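Local coordinates for periplasmic binding protein (Agrobacterium tumefaciens str. B6, PDB 5L9G) that binds the opine mannopine in the periplasm and probably hands it to an ABC transporter for uptake, at residues Q213-G218 and G228-A233; A65-G70 and A255-A260; A165-L170 and Y178-T183; K294-A299 and E304-M309; P98-K103 and R268-M273. All coordinates share one frame; numbering follows the deposited sequence.

Contact 1: residues Q213-G218 and G228-A233; sequences QLIKDG and GRVQGA. With MO0 (mannopine), chain C.
Val230 and Ala233, one turn apart on helix 227-235, meet Ile215 and Lys216 at the end of helix 208-216. Arg229, just before them, serves the ligand. Its chain bends at chi2 (-59°) and carries the guanidinium away from helix 208-216, so that the group's edge faces the mannopine carboxylate in plane. NE gives its hydrogen to mannopine OXT at 2.7 Å (N-H...O 165°), while Arg229 NH2 bonds mannopine O at 2.9 Å and also reaches Gly29 O. This two-pronged grip fixes the carboxylate's rotation. At Val230 it is CG2, the branch beside the backbone N, that touches Ile215 CD1, at 3.8 Å, the two side chains crossing nearly at right angles. Ala233 brings the backbones close, with its CA 5.6 Å from that of Lys216. Its CB touches Ile215 CG2 at 3.6 Å and, from a direction roughly perpendicular to that, Lys216 CG at 3.8 Å. No hydrogen bond crosses between 213-218 and 228-233. Around this pair, Ile215 and Val230 both rest on Thr225 of strand 222-226, and strand 240-256 adds Phe240 against Ile215 and Tyr242 against Val230.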
# COMPACT_ATOMS: atom_id res chain seq x y z
N GLN A 213 -7.82 3.63 -13.40
CA GLN A 213 -8.76 4.15 -14.39
C GLN A 213 -8.34 5.55 -14.86
O GLN A 213 -8.38 5.83 -16.07
CB GLN A 213 -10.22 4.14 -13.86
CG GLN A 213 -11.28 4.31 -14.96
CD GLN A 213 -11.14 3.24 -16.02
OE1 GLN A 213 -11.21 2.04 -15.74
NE2 GLN A 213 -10.96 3.64 -17.25
N LEU A 214 -7.91 6.42 -13.92
CA LEU A 214 -7.41 7.77 -14.26
C LEU A 214 -6.25 7.65 -15.27
O LEU A 214 -6.21 8.40 -16.24
CB LEU A 214 -6.88 8.47 -13.01
CG LEU A 214 -7.96 8.95 -12.03
CD1 LEU A 214 -7.28 9.41 -10.72
CD2 LEU A 214 -8.80 10.10 -12.62
N ILE A 215 -5.37 6.68 -15.05
CA ILE A 215 -4.20 6.39 -15.89
C ILE A 215 -4.65 5.88 -17.27
O ILE A 215 -4.26 6.43 -18.30
CB ILE A 215 -3.24 5.39 -15.17
CG1 ILE A 215 -2.63 6.05 -13.91
CG2 ILE A 215 -2.13 4.91 -16.14
CD1 ILE A 215 -1.89 5.12 -12.96
N LYS A 216 -5.54 4.89 -17.29
CA LYS A 216 -6.06 4.35 -18.55
C LYS A 216 -6.77 5.42 -19.39
O LYS A 216 -6.60 5.46 -20.60
CB LYS A 216 -7.01 3.18 -18.28
CG LYS A 216 -6.30 1.89 -17.83
CD LYS A 216 -7.30 0.77 -17.55
CE LYS A 216 -7.96 0.91 -16.19
NZ LYS A 216 -8.54 -0.38 -15.71
N ASP A 217 -7.52 6.35 -18.75
CA ASP A 217 -8.24 7.39 -19.49
C ASP A 217 -7.36 8.61 -19.81
O ASP A 217 -7.83 9.52 -20.50
CB ASP A 217 -9.47 7.84 -18.68
CG ASP A 217 -10.56 6.79 -18.59
OD1 ASP A 217 -10.82 6.12 -19.62
OD2 ASP A 217 -11.19 6.70 -17.54
N GLY A 218 -6.13 8.63 -19.30
CA GLY A 218 -5.22 9.76 -19.45
C GLY A 218 -5.79 11.03 -18.84
O GLY A 218 -5.56 12.13 -19.35
N GLY A 228 1.61 -1.79 -8.66
CA GLY A 228 0.78 -2.83 -9.28
C GLY A 228 -0.38 -2.25 -10.06
O GLY A 228 -0.67 -2.69 -11.18
N ARG A 229 -1.01 -1.21 -9.51
CA ARG A 229 -2.12 -0.50 -10.18
C ARG A 229 -1.62 0.15 -11.46
O ARG A 229 -2.27 0.07 -12.50
CB ARG A 229 -2.74 0.55 -9.24
CG ARG A 229 -3.16 0.02 -7.85
CD ARG A 229 -4.20 -1.12 -7.90
NE ARG A 229 -4.62 -1.48 -6.54
CZ ARG A 229 -5.83 -1.92 -6.22
NH1 ARG A 229 -6.76 -2.10 -7.16
NH2 ARG A 229 -6.14 -2.18 -4.95
N VAL A 230 -0.42 0.77 -11.39
CA VAL A 230 0.18 1.46 -12.56
C VAL A 230 0.51 0.44 -13.65
O VAL A 230 0.14 0.66 -14.80
CB VAL A 230 1.41 2.31 -12.17
CG1 VAL A 230 2.06 2.93 -13.42
CG2 VAL A 230 1.03 3.40 -11.18
N GLN A 231 1.25 -0.62 -13.30
CA GLN A 231 1.64 -1.63 -14.29
C GLN A 231 0.40 -2.27 -14.95
O GLN A 231 0.39 -2.48 -16.16
CB GLN A 231 2.59 -2.68 -13.68
CG GLN A 231 3.12 -3.67 -14.75
CD GLN A 231 3.89 -3.00 -15.89
OE1 GLN A 231 3.56 -3.10 -17.07
NE2 GLN A 231 4.92 -2.27 -15.56
N GLY A 232 -0.64 -2.54 -14.14
CA GLY A 232 -1.91 -3.09 -14.63
C GLY A 232 -2.58 -2.17 -15.64
O GLY A 232 -3.06 -2.63 -16.68
N ALA A 233 -2.54 -0.84 -15.40
CA ALA A 233 -3.12 0.13 -16.34
C ALA A 233 -2.31 0.15 -17.66
O ALA A 233 -2.90 0.12 -18.74
CB ALA A 233 -3.14 1.52 -15.72
OAB MO0 C . -4.57 -0.19 5.82
CAF MO0 C . -5.72 0.11 5.08
CAG MO0 C . -5.42 0.52 3.65
OAC MO0 C . -5.19 1.88 3.58
CAH MO0 C . -4.35 -0.31 2.97
OAM MO0 C . -4.65 -1.66 3.02
CAI MO0 C . -3.99 0.11 1.55
OAD MO0 C . -5.09 -0.00 0.70
CAJ MO0 C . -2.77 -0.60 1.03
OAE MO0 C . -1.69 -0.34 1.88
CAK MO0 C . -2.43 -0.30 -0.43
N MO0 C . -2.24 -1.57 -1.15
CA MO0 C . -1.68 -1.38 -2.51
C MO0 C . -2.77 -1.52 -3.55
O MO0 C . -3.96 -1.63 -3.18
CB MO0 C . -0.52 -2.30 -2.81
CG MO0 C . -0.96 -3.72 -3.12
CD MO0 C . 0.11 -4.73 -2.92
OE1 MO0 C . 0.79 -5.19 -4.05
NE2 MO0 C . 0.43 -5.19 -1.81
OXT MO0 C . -2.51 -1.48 -4.79

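Contact 2: residues A65-G70 and A255-A260; sequences AQVESG and AIVKGA
Val67, in the last turn of helix 61-69, touches Val257 and Lys258 where the chain leaves strand 240-256. The apolar part is small. Val67 CG2 lies 3.8 Å from Val257 CG1, and the two valine side chains run antiparallel alongside one another. On Val67, chi1 of 175° sets CG1 anti to the backbone N and leaves CG2, anti to the carbonyl carbon, to do the touching. The same CG2 also sits 3.8 Å from Lys258 O, a methyl against a carbonyl, while the lysine's ammonium end runs off elsewhere. No hydrogen bond crosses between the segments. Ser69 OG donates to Gln66 O at 2.8 Å, coming in above the carbonyl plane, and Gly70 leaves the helix with positive phi. On the other segment, a type II turn from Val257 to Ala260 is closed by Ala260 N to Val257 O at 2.9 Å, with Gly259 at its third position. Backbone bonds pair Val257 with Asp75 and Lys258 with Val92, and the carboxylate of Glu94 takes Gly259 N. With no polar bond across it, the contact rests on van der Waals touch, and the directional bonds lie within each side or run to other neighbours.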
# COMPACT_ATOMS: atom_id res chain seq x y z
N ALA A 65 -14.95 1.56 12.94
CA ALA A 65 -16.40 1.83 13.01
C ALA A 65 -17.20 0.58 13.31
O ALA A 65 -18.16 0.65 14.09
CB ALA A 65 -16.89 2.48 11.73
N GLN A 66 -16.80 -0.59 12.73
CA GLN A 66 -17.46 -1.88 13.00
C GLN A 66 -17.27 -2.28 14.47
O GLN A 66 -18.23 -2.73 15.10
CB GLN A 66 -16.92 -2.98 12.08
CG GLN A 66 -17.42 -2.89 10.65
CD GLN A 66 -17.32 -4.19 9.89
OE1 GLN A 66 -17.02 -5.26 10.44
NE2 GLN A 66 -17.65 -4.14 8.62
N VAL A 67 -16.05 -2.07 15.02
CA VAL A 67 -15.75 -2.38 16.42
C VAL A 67 -16.55 -1.45 17.35
O VAL A 67 -17.19 -1.93 18.28
CB VAL A 67 -14.21 -2.37 16.70
CG1 VAL A 67 -13.91 -2.58 18.19
CG2 VAL A 67 -13.49 -3.42 15.87
N GLU A 68 -16.53 -0.13 17.06
CA GLU A 68 -17.23 0.93 17.82
C GLU A 68 -18.75 0.71 17.85
O GLU A 68 -19.38 0.98 18.88
CB GLU A 68 -16.92 2.32 17.23
CG GLU A 68 -15.52 2.84 17.52
CD GLU A 68 -15.10 4.10 16.78
OE1 GLU A 68 -15.49 4.27 15.60
OE2 GLU A 68 -14.33 4.90 17.37
N SER A 69 -19.33 0.23 16.74
CA SER A 69 -20.77 -0.03 16.61
C SER A 69 -21.26 -1.20 17.46
O SER A 69 -22.42 -1.20 17.88
CB SER A 69 -21.14 -0.27 15.15
OG SER A 69 -20.73 -1.55 14.71
N GLY A 70 -20.39 -2.18 17.70
CA GLY A 70 -20.73 -3.39 18.45
C GLY A 70 -21.20 -4.51 17.54
O GLY A 70 -21.61 -5.57 18.02
N ALA A 255 -4.66 -8.84 9.26
CA ALA A 255 -4.98 -8.76 10.69
C ALA A 255 -6.39 -9.31 10.86
O ALA A 255 -7.15 -9.37 9.88
CB ALA A 255 -4.93 -7.31 11.15
N ILE A 256 -6.73 -9.73 12.09
CA ILE A 256 -8.06 -10.23 12.40
C ILE A 256 -8.75 -9.18 13.26
O ILE A 256 -8.14 -8.66 14.19
CB ILE A 256 -8.03 -11.67 12.99
CG1 ILE A 256 -7.62 -12.66 11.87
CG2 ILE A 256 -9.40 -12.06 13.61
CD1 ILE A 256 -7.25 -14.06 12.32
N VAL A 257 -9.97 -8.79 12.88
CA VAL A 257 -10.75 -7.75 13.56
C VAL A 257 -11.14 -8.20 14.98
O VAL A 257 -11.56 -9.35 15.16
CB VAL A 257 -11.98 -7.30 12.71
CG1 VAL A 257 -12.70 -6.12 13.36
CG2 VAL A 257 -11.55 -6.92 11.29
N LYS A 258 -10.95 -7.31 15.98
CA LYS A 258 -11.32 -7.57 17.37
C LYS A 258 -12.82 -7.89 17.42
O LYS A 258 -13.63 -7.09 16.95
CB LYS A 258 -10.99 -6.35 18.25
CG LYS A 258 -11.12 -6.63 19.76
CD LYS A 258 -9.75 -6.78 20.40
CE LYS A 258 -9.82 -7.50 21.72
NZ LYS A 258 -8.46 -7.67 22.32
N GLY A 259 -13.15 -9.06 17.95
CA GLY A 259 -14.53 -9.53 18.04
C GLY A 259 -15.03 -10.16 16.76
O GLY A 259 -16.25 -10.28 16.58
N ALA A 260 -14.09 -10.58 15.85
CA ALA A 260 -14.40 -11.24 14.57
C ALA A 260 -15.39 -12.39 14.83
O ALA A 260 -15.14 -13.20 15.72
CB ALA A 260 -13.14 -11.79 13.93

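Contact 3: residues A165-L170 and Y178-T183; sequences AAALAL and YEFLST
Phe180 is the bump of this contact, set against Ala167 in the last turn of helix 162-169 and Leu170 just after it. Its CG lies anti to the backbone N (chi1 178°), which swings the ring out from helix 177-180 toward the other segment. The ring atoms CD2, CE2 and CZ do the touching. Ala167, having only a methyl, makes the shallow spot, and its CB comes to 3.7 Å from Phe180 CD2. Leu170 forms the adjoining wall: its CD1 packs 3.8 Å from Phe180 CZ, the leucine set crosswise to the phenylalanine. Both methyls approach the ring obliquely. Leu181 leans in beside the phenylalanine, its CD2 reaching 4.3 Å from Ala167 CB, so the alanine methyl meets two large neighbours. A type I turn runs from Phe180 to Thr183, the N-cap of helix 184-197, with Ser182 OG donating to Glu179 O at 2.6 Å. That following helix backs the contact, Leu181 resting on Ala190 and Leu170 on Lys193. Between the two segments every touch is carbon to carbon and purely apolar, buried at Ala167 and Leu181 and open toward solvent at Leu170, while nearby Tyr178 OH hydrogen-bonds Glu164 OE1.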
# COMPACT_ATOMS: atom_id res chain seq x y z
N ALA A 165 6.41 12.15 0.57
CA ALA A 165 6.64 12.65 -0.80
C ALA A 165 7.01 14.14 -0.73
O ALA A 165 7.96 14.55 -1.38
CB ALA A 165 5.39 12.46 -1.66
N ALA A 166 6.30 14.91 0.10
CA ALA A 166 6.55 16.34 0.30
C ALA A 166 7.93 16.57 0.93
O ALA A 166 8.66 17.45 0.46
CB ALA A 166 5.46 16.95 1.15
N ALA A 167 8.32 15.74 1.94
CA ALA A 167 9.64 15.82 2.58
C ALA A 167 10.74 15.61 1.52
O ALA A 167 11.65 16.42 1.43
CB ALA A 167 9.77 14.78 3.68
N LEU A 168 10.56 14.59 0.63
CA LEU A 168 11.48 14.31 -0.48
C LEU A 168 11.55 15.48 -1.46
O LEU A 168 12.65 15.87 -1.85
CB LEU A 168 11.09 13.01 -1.21
CG LEU A 168 11.37 11.73 -0.46
CD1 LEU A 168 10.64 10.57 -1.09
CD2 LEU A 168 12.89 11.46 -0.36
N ALA A 169 10.40 16.07 -1.85
CA ALA A 169 10.33 17.23 -2.75
C ALA A 169 11.13 18.42 -2.23
O ALA A 169 11.67 19.18 -3.03
CB ALA A 169 8.90 17.65 -2.97
N LEU A 170 11.16 18.59 -0.88
CA LEU A 170 11.88 19.67 -0.19
C LEU A 170 13.41 19.48 -0.22
O LEU A 170 14.14 20.37 0.22
CB LEU A 170 11.36 19.78 1.27
CG LEU A 170 9.95 20.38 1.46
CD1 LEU A 170 9.46 20.15 2.88
CD2 LEU A 170 9.95 21.89 1.16
N TYR A 178 12.48 10.31 7.61
CA TYR A 178 11.85 10.25 8.92
C TYR A 178 12.60 11.00 9.99
O TYR A 178 12.00 11.36 11.00
CB TYR A 178 11.54 8.81 9.30
CG TYR A 178 10.51 8.20 8.37
CD1 TYR A 178 9.17 8.58 8.44
CD2 TYR A 178 10.89 7.30 7.38
CE1 TYR A 178 8.21 8.02 7.58
CE2 TYR A 178 9.93 6.70 6.55
CZ TYR A 178 8.60 7.07 6.65
OH TYR A 178 7.66 6.50 5.82
N GLU A 179 13.89 11.32 9.75
CA GLU A 179 14.66 12.17 10.65
C GLU A 179 14.11 13.60 10.47
O GLU A 179 13.89 14.30 11.45
CB GLU A 179 16.15 12.12 10.28
CG GLU A 179 16.85 10.86 10.76
CD GLU A 179 18.34 10.83 10.49
OE1 GLU A 179 19.01 11.86 10.74
OE2 GLU A 179 18.84 9.79 10.01
N PHE A 180 13.82 13.99 9.21
CA PHE A 180 13.25 15.29 8.86
C PHE A 180 11.85 15.43 9.47
O PHE A 180 11.55 16.48 10.04
CB PHE A 180 13.18 15.47 7.33
CG PHE A 180 12.56 16.78 6.88
CD1 PHE A 180 13.27 17.97 6.95
CD2 PHE A 180 11.25 16.82 6.40
CE1 PHE A 180 12.69 19.17 6.54
CE2 PHE A 180 10.68 18.02 5.99
CZ PHE A 180 11.40 19.19 6.06
N LEU A 181 11.01 14.37 9.35
CA LEU A 181 9.65 14.36 9.88
C LEU A 181 9.58 14.10 11.40
O LEU A 181 8.48 14.11 11.97
CB LEU A 181 8.80 13.33 9.12
CG LEU A 181 8.51 13.60 7.64
CD1 LEU A 181 7.75 12.43 7.03
CD2 LEU A 181 7.74 14.91 7.43
N SER A 182 10.75 13.85 12.06
CA SER A 182 10.81 13.60 13.50
C SER A 182 10.54 14.87 14.33
O SER A 182 10.19 14.77 15.51
CB SER A 182 12.16 12.97 13.88
OG SER A 182 13.21 13.92 13.98
N THR A 183 10.72 16.06 13.71
CA THR A 183 10.50 17.36 14.37
C THR A 183 9.19 18.02 13.90
O THR A 183 8.69 17.70 12.81
CB THR A 183 11.70 18.33 14.12
OG1 THR A 183 11.66 18.81 12.78
CG2 THR A 183 13.06 17.72 14.45

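Contact 4: residues K294-A299 and E304-M309; sequences KAYDLA and EKMATM
The phenol ring of Tyr296 offers an edge to Met306 and Met309; neither of these side chains lies over a face. Met306 CE reaches the CD2 corner of Tyr296 at 3.8 Å, and one atom further round the same edge Met309 SD stands 4.0 Å from Tyr296 CE2. Measured to the ring centroid, Met306 SD is 5.4 Å and Met309 SD 5.3 Å away, each nearly 80° off the ring normal, which makes both Met-aromatic contacts of the edge-on kind. A third group joins from nearby: the ring of Tyr301 meets that of Tyr296 with the planes at about 75°. The two methionines reach the edge differently. Met306 bends at chi2 (-82°) and its side chain comes slantwise to the tyrosine, touching with the terminal methyl. Met309 runs straight beyond CG and passes alongside the tyrosine, pointing the other way and presenting sulfur instead. Long side chains are needed, since the closest CA atoms, those of Tyr296 and Met306, are 10.1 Å apart. The phenol oxygen has its polar partner elsewhere, in a hydrogen bond to Pro290 O of strand 289-290, and this holds the far end of the ring while the methionines line its side. Strand 289-290 also supports the pair through Ala289, which touches both Tyr296 and Met309. Between the two segments, then, Met306 contributes mainly methyl van der Waals contact, whereas at Met309 the weakly positive rim of the aromatic would probably suit the sulfur lone pairs.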
# COMPACT_ATOMS: atom_id res chain seq x y z
N LYS A 294 10.46 -17.94 1.27
CA LYS A 294 10.41 -19.29 0.71
C LYS A 294 9.69 -19.34 -0.65
O LYS A 294 10.00 -20.23 -1.45
CB LYS A 294 9.80 -20.28 1.70
CG LYS A 294 10.63 -20.51 2.97
CD LYS A 294 9.84 -21.30 4.03
CE LYS A 294 9.98 -22.80 3.88
NZ LYS A 294 9.21 -23.52 4.93
N ALA A 295 8.77 -18.40 -0.95
CA ALA A 295 8.05 -18.35 -2.23
C ALA A 295 9.00 -18.14 -3.43
O ALA A 295 8.74 -18.70 -4.51
CB ALA A 295 6.99 -17.25 -2.21
N TYR A 296 10.09 -17.39 -3.24
CA TYR A 296 11.10 -17.11 -4.27
C TYR A 296 11.83 -18.37 -4.72
O TYR A 296 12.07 -18.53 -5.92
CB TYR A 296 12.09 -16.03 -3.79
CG TYR A 296 11.44 -14.67 -3.66
CD1 TYR A 296 10.81 -14.29 -2.48
CD2 TYR A 296 11.40 -13.79 -4.74
CE1 TYR A 296 10.16 -13.06 -2.37
CE2 TYR A 296 10.76 -12.56 -4.64
CZ TYR A 296 10.14 -12.20 -3.46
OH TYR A 296 9.51 -10.99 -3.36
N ASP A 297 12.14 -19.28 -3.77
CA ASP A 297 12.81 -20.56 -4.01
C ASP A 297 11.90 -21.48 -4.84
O ASP A 297 12.40 -22.21 -5.70
CB ASP A 297 13.18 -21.26 -2.68
CG ASP A 297 13.84 -20.40 -1.60
OD1 ASP A 297 14.20 -19.24 -1.89
OD2 ASP A 297 13.99 -20.90 -0.45
N LEU A 298 10.57 -21.42 -4.60
CA LEU A 298 9.57 -22.25 -5.30
C LEU A 298 9.23 -21.75 -6.70
O LEU A 298 9.09 -22.57 -7.62
CB LEU A 298 8.27 -22.39 -4.48
CG LEU A 298 8.33 -23.10 -3.13
CD1 LEU A 298 7.01 -22.95 -2.41
CD2 LEU A 298 8.66 -24.59 -3.27
N ALA A 299 9.05 -20.43 -6.87
CA ALA A 299 8.63 -19.83 -8.14
C ALA A 299 9.75 -19.55 -9.15
O ALA A 299 9.48 -19.57 -10.36
CB ALA A 299 7.84 -18.56 -7.88
N GLU A 304 13.20 -10.34 -15.62
CA GLU A 304 12.18 -9.44 -16.18
C GLU A 304 11.03 -9.28 -15.17
O GLU A 304 10.55 -8.17 -14.96
CB GLU A 304 11.67 -10.01 -17.52
CG GLU A 304 10.88 -9.05 -18.38
CD GLU A 304 10.25 -9.70 -19.59
OE1 GLU A 304 9.28 -9.11 -20.12
OE2 GLU A 304 10.71 -10.79 -20.01
N LYS A 305 10.61 -10.42 -14.55
CA LYS A 305 9.56 -10.47 -13.52
C LYS A 305 10.01 -9.72 -12.25
O LYS A 305 9.23 -8.94 -11.70
CB LYS A 305 9.19 -11.93 -13.18
CG LYS A 305 7.84 -12.08 -12.49
CD LYS A 305 6.76 -12.45 -13.49
CE LYS A 305 5.40 -12.10 -12.98
NZ LYS A 305 4.34 -12.93 -13.62
N MET A 306 11.27 -9.93 -11.83
CA MET A 306 11.86 -9.27 -10.66
C MET A 306 11.92 -7.74 -10.82
O MET A 306 11.68 -7.02 -9.85
CB MET A 306 13.25 -9.83 -10.36
CG MET A 306 13.25 -11.29 -9.90
SD MET A 306 12.89 -11.51 -8.13
CE MET A 306 13.42 -13.20 -7.90
N ALA A 307 12.19 -7.25 -12.05
CA ALA A 307 12.31 -5.82 -12.36
C ALA A 307 11.07 -4.98 -11.99
O ALA A 307 11.21 -3.80 -11.69
CB ALA A 307 12.65 -5.63 -13.83
N THR A 308 9.88 -5.60 -12.00
CA THR A 308 8.62 -4.95 -11.65
C THR A 308 8.37 -5.03 -10.13
O THR A 308 7.44 -4.38 -9.62
CB THR A 308 7.45 -5.62 -12.40
OG1 THR A 308 7.38 -7.00 -12.01
CG2 THR A 308 7.59 -5.51 -13.92
N MET A 309 9.15 -5.87 -9.41
CA MET A 309 8.99 -6.08 -7.97
C MET A 309 9.60 -4.99 -7.13
O MET A 309 10.79 -4.66 -7.29
CB MET A 309 9.49 -7.47 -7.53
CG MET A 309 8.67 -8.59 -8.10
SD MET A 309 9.18 -10.18 -7.45
CE MET A 309 7.94 -11.21 -8.17

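Contact 5: residues P98-K103 and R268-M273; sequences PDIVNK and RFLKEM
Ile100, in the irregular loop 98-103, comes against Lys271 of helix 263-273 with their CA atoms 5.2 Å apart, close enough for one water to bridge the backbones. That water donates to Ile100 O at 3.0 Å and to Lys271 O at 2.9 Å. Ile100 carries the apolar share. Its CG1 branch is anti to the backbone N (chi1 -169°) and runs toward the helix, where CD1 lies 3.9 Å from Leu270 CD2, the two side chains roughly perpendicular. Nearer the backbone on the same branch, Ile100 CG1 passes 4.0 Å from Lys271 CB, isoleucine and lysine lying side by side and heading opposite ways. Lys271 stays extended beyond CG and lies along the loop backbone: its CG is 3.3 Å from Ile100 O, and its NZ makes a weak hydrogen bond of 3.3 Å to Asp99 O. The carboxylate of Asp99 turns away, too far from the ammonium for a salt bridge. Behind the apolar pair, Ile100 rests on Val116 of strand 115-128 and Leu270 on Tyr254 of strand 240-256. The contact thus changes character along its length, from buried aliphatic groups at Leu270 to carbonyls, water and a lysine on the exposed side, where the loop is held by its backbone oxygens and by a charge that is only weakly engaged.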
# COMPACT_ATOMS: atom_id res chain seq x y z
N PRO A 98 0.43 -17.61 18.62
CA PRO A 98 1.90 -17.45 18.66
C PRO A 98 2.69 -17.83 17.41
O PRO A 98 3.50 -17.01 16.94
CB PRO A 98 2.32 -18.30 19.85
CG PRO A 98 1.14 -18.31 20.75
CD PRO A 98 -0.06 -18.26 19.86
N ASP A 99 2.52 -19.06 16.88
CA ASP A 99 3.33 -19.49 15.74
C ASP A 99 2.54 -19.53 14.41
O ASP A 99 2.69 -20.47 13.64
CB ASP A 99 4.02 -20.84 16.05
CG ASP A 99 5.08 -20.81 17.15
OD1 ASP A 99 5.78 -19.77 17.28
OD2 ASP A 99 5.25 -21.83 17.85
N ILE A 100 1.76 -18.46 14.14
CA ILE A 100 0.94 -18.33 12.91
C ILE A 100 1.85 -18.40 11.65
O ILE A 100 1.44 -18.97 10.63
CB ILE A 100 0.00 -17.09 12.97
CG1 ILE A 100 -1.03 -17.10 11.82
CG2 ILE A 100 0.76 -15.76 13.07
CD1 ILE A 100 -2.42 -16.60 12.20
N VAL A 101 3.07 -17.87 11.74
CA VAL A 101 4.14 -17.96 10.75
C VAL A 101 5.45 -18.08 11.53
O VAL A 101 5.50 -17.78 12.72
CB VAL A 101 4.21 -16.78 9.74
CG1 VAL A 101 2.99 -16.74 8.82
CG2 VAL A 101 4.43 -15.44 10.44
N ASN A 102 6.51 -18.48 10.83
CA ASN A 102 7.88 -18.50 11.33
C ASN A 102 8.42 -17.14 10.84
O ASN A 102 8.55 -16.92 9.63
CB ASN A 102 8.65 -19.68 10.71
CG ASN A 102 10.11 -19.78 11.08
OD1 ASN A 102 10.69 -18.92 11.75
ND2 ASN A 102 10.76 -20.85 10.63
N LYS A 103 8.68 -16.20 11.78
CA LYS A 103 9.16 -14.84 11.47
C LYS A 103 10.44 -14.81 10.60
O LYS A 103 10.61 -13.87 9.82
CB LYS A 103 9.33 -14.00 12.74
CG LYS A 103 8.01 -13.67 13.43
CD LYS A 103 8.19 -12.66 14.55
CE LYS A 103 6.90 -12.35 15.26
NZ LYS A 103 7.02 -11.16 16.13
N ARG A 268 -6.99 -20.03 11.26
CA ARG A 268 -6.56 -21.19 10.46
C ARG A 268 -6.37 -20.78 9.00
O ARG A 268 -5.40 -21.19 8.37
CB ARG A 268 -7.61 -22.33 10.52
CG ARG A 268 -7.82 -22.97 11.87
CD ARG A 268 -8.35 -24.40 11.74
NE ARG A 268 -9.60 -24.49 10.97
CZ ARG A 268 -9.76 -25.23 9.88
NH1 ARG A 268 -8.76 -25.97 9.40
NH2 ARG A 268 -10.94 -25.26 9.26
N PHE A 269 -7.30 -19.96 8.48
CA PHE A 269 -7.31 -19.48 7.10
C PHE A 269 -6.08 -18.59 6.83
O PHE A 269 -5.35 -18.83 5.87
CB PHE A 269 -8.63 -18.75 6.82
CG PHE A 269 -8.95 -18.41 5.38
CD1 PHE A 269 -8.42 -19.16 4.33
CD2 PHE A 269 -9.86 -17.40 5.08
CE1 PHE A 269 -8.76 -18.86 2.99
CE2 PHE A 269 -10.18 -17.10 3.74
CZ PHE A 269 -9.63 -17.83 2.71
N LEU A 270 -5.81 -17.65 7.76
CA LEU A 270 -4.63 -16.77 7.68
C LEU A 270 -3.32 -17.57 7.75
O LEU A 270 -2.41 -17.27 6.98
CB LEU A 270 -4.69 -15.68 8.77
CG LEU A 270 -3.48 -14.73 8.86
CD1 LEU A 270 -3.18 -14.06 7.52
CD2 LEU A 270 -3.66 -13.72 9.96
N LYS A 271 -3.23 -18.59 8.62
CA LYS A 271 -2.03 -19.43 8.74
C LYS A 271 -1.79 -20.14 7.39
O LYS A 271 -0.69 -20.07 6.84
CB LYS A 271 -2.17 -20.46 9.89
CG LYS A 271 -0.90 -21.27 10.14
CD LYS A 271 -0.96 -22.08 11.44
CE LYS A 271 0.37 -22.73 11.74
NZ LYS A 271 0.56 -22.98 13.19
N GLU A 272 -2.84 -20.76 6.84
CA GLU A 272 -2.76 -21.47 5.57
C GLU A 272 -2.36 -20.55 4.41
O GLU A 272 -1.39 -20.85 3.72
CB GLU A 272 -4.09 -22.19 5.26
CG GLU A 272 -4.04 -23.20 4.11
CD GLU A 272 -3.14 -24.42 4.29
OE1 GLU A 272 -2.84 -24.78 5.44
OE2 GLU A 272 -2.77 -25.03 3.27
N MET A 273 -3.07 -19.43 4.19
CA MET A 273 -2.79 -18.52 3.06
C MET A 273 -1.39 -17.85 3.10
O MET A 273 -0.92 -17.37 2.06
CB MET A 273 -3.89 -17.46 2.89
CG MET A 273 -3.84 -16.31 3.89
SD MET A 273 -5.12 -15.07 3.58
CE MET A 273 -6.61 -16.01 4.01
O HOH W 1 2.04 -20.11 7.89

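In the fold
Contact 1 is the buried one, and it alone of the five bonds mannopine directly; the other four are partly buried and do not bond the ligand. Contacts 2 and 5 lie on neighbouring elements, strand 240-256 and helix 263-273, which follow each other in the chain, and their nearest atoms are about 4 Å apart. Contact 1 sits about 5 Å from contact 4 by nearest atoms, while contact 3 stands well apart from all the others. Chemistry follows place: aliphatic packing in contacts 1 and 2, a phenylalanine among methyls in contact 3, thioethers along one edge of a tyrosine in contact 4, while a weak lysine-carbonyl bond and a water bridge cross contact 5 alone.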